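Local coordinates for pyridoxamine 5'-phosphate oxidase-related, FMN-binding protein (Paracoccus denitrificans, PDB 6VNA), which probably acts as a noncanonical heme oxygenase that degrades c-type heme, built on the split-barrel scaffold of the pyridoxamine 5'-phosphate oxidase family, at residues A[148-151]-A[152-156]. Sequence-based numbering, arbitrary orientation.
Sequences FKLT and ASDML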
# COMPACT_ATOMS: atom_id res chain seq x y z
N PHE A 148 11.50 7.56 -10.91
CA PHE A 148 10.88 8.34 -12.01
C PHE A 148 9.50 8.83 -11.57
O PHE A 148 8.72 8.01 -11.02
CB PHE A 148 10.77 7.47 -13.27
CG PHE A 148 12.05 6.81 -13.67
CD1 PHE A 148 12.39 5.55 -13.20
CD2 PHE A 148 12.95 7.46 -14.50
CE1 PHE A 148 13.59 4.96 -13.56
CE2 PHE A 148 14.14 6.86 -14.87
CZ PHE A 148 14.47 5.61 -14.40
N LYS A 149 9.21 10.11 -11.82
CA LYS A 149 7.84 10.70 -11.76
C LYS A 149 7.10 10.37 -13.06
O LYS A 149 7.66 10.60 -14.13
CB LYS A 149 7.89 12.22 -11.56
CG LYS A 149 8.31 12.64 -10.16
CD LYS A 149 7.81 14.01 -9.75
CE LYS A 149 8.28 14.39 -8.36
NZ LYS A 149 7.64 15.64 -7.88
N LEU A 150 5.87 9.85 -12.96
CA LEU A 150 5.08 9.41 -14.13
C LEU A 150 3.74 10.15 -14.16
O LEU A 150 3.18 10.43 -13.10
CB LEU A 150 4.86 7.90 -14.00
CG LEU A 150 6.11 7.02 -14.01
CD1 LEU A 150 5.75 5.58 -13.73
CD2 LEU A 150 6.82 7.12 -15.34
N THR A 151 3.26 10.46 -15.37
CA THR A 151 1.90 10.99 -15.62
C THR A 151 0.99 9.78 -15.79
O THR A 151 1.51 8.64 -15.76
CB THR A 151 1.85 11.89 -16.87
OG1 THR A 151 1.83 11.05 -18.03
CG2 THR A 151 3.00 12.86 -16.93
N ALA A 152 -0.30 10.03 -16.01
CA ALA A 152 -1.33 8.97 -16.14
C ALA A 152 -1.18 8.30 -17.50
O ALA A 152 -1.47 7.09 -17.61
CB ALA A 152 -2.70 9.55 -15.93
N SER A 153 -0.73 9.05 -18.52
CA SER A 153 -0.48 8.52 -19.89
C SER A 153 0.69 7.52 -19.84
O SER A 153 0.55 6.42 -20.40
CB SER A 153 -0.24 9.64 -20.87
OG SER A 153 0.82 10.48 -20.43
N ASP A 154 1.77 7.90 -19.14
CA ASP A 154 3.00 7.09 -18.88
C ASP A 154 2.68 5.67 -18.38
O ASP A 154 3.46 4.74 -18.70
CB ASP A 154 3.91 7.81 -17.89
CG ASP A 154 4.61 9.04 -18.45
OD1 ASP A 154 4.47 9.28 -19.67
OD2 ASP A 154 5.30 9.74 -17.67
N MET A 155 1.59 5.50 -17.62
CA MET A 155 1.22 4.24 -16.93
C MET A 155 0.23 3.40 -17.76
O MET A 155 0.08 2.20 -17.44
CB MET A 155 0.64 4.54 -15.55
CG MET A 155 1.70 5.02 -14.59
SD MET A 155 1.12 5.32 -12.92
CE MET A 155 0.75 7.07 -12.99
N LEU A 156 -0.39 3.96 -18.80
CA LEU A 156 -1.59 3.35 -19.43
C LEU A 156 -1.29 2.77 -20.82
O LEU A 156 -1.84 1.69 -21.12
CB LEU A 156 -2.72 4.38 -19.46
CG LEU A 156 -3.21 4.88 -18.09
CD1 LEU A 156 -4.10 6.10 -18.24
CD2 LEU A 156 -3.94 3.79 -17.32
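The D154 side chain folds back against T151 and L150, the two residues that lead into the short helical turn. Its OD2 accepts the backbone N-H of T151, N to OD2 3.2 Å and nearly straight at 170°, but the donor arrives from above the carboxylate, 53° out of its plane. With chi1 at -72°, CG stands opposite the carbonyl carbon of D154, which turns the carboxylate back toward the preceding strand. The other oxygen, OD1, forms a salt bridge with R14 NE, so the buried acid is gripped at both ends and ties the turn to helix 11-23. Trading this aspartate for an alanine would probably leave the T151 N-H without its acceptor and take from R14 this carboxylate partner.

On the same T151, OG1 sits between its own N and carbonyl carbon and meets S153 OG at 2.7 Å, a hydroxyl pair in which either could donate. The methyl CG2 lies beside the carboxylate, 3.9 Å from D154 OD2. L150 CD2 lies over the CB of D154 at 3.9 Å, while its CD1 makes the apolar contact, 4.2 Å from M155 CG. M155 bends at its sulfur, which brings CE to 3.3 Å from T151 O; beyond, L150 packs on L93 and M155 on I95, both of strand 92-101.

Strand 148-151, paired with 137-141, thus gives way to a short helix, 152-156, that runs roughly perpendicular to it. With T151 at the N-cap position and D154 at N3, the N3 side chain bonds the N-cap N-H as in one half of a capping box, where the chain leaves its last strand, consistent with the split-barrel fold of the pyridoxamine 5'-phosphate oxidase family.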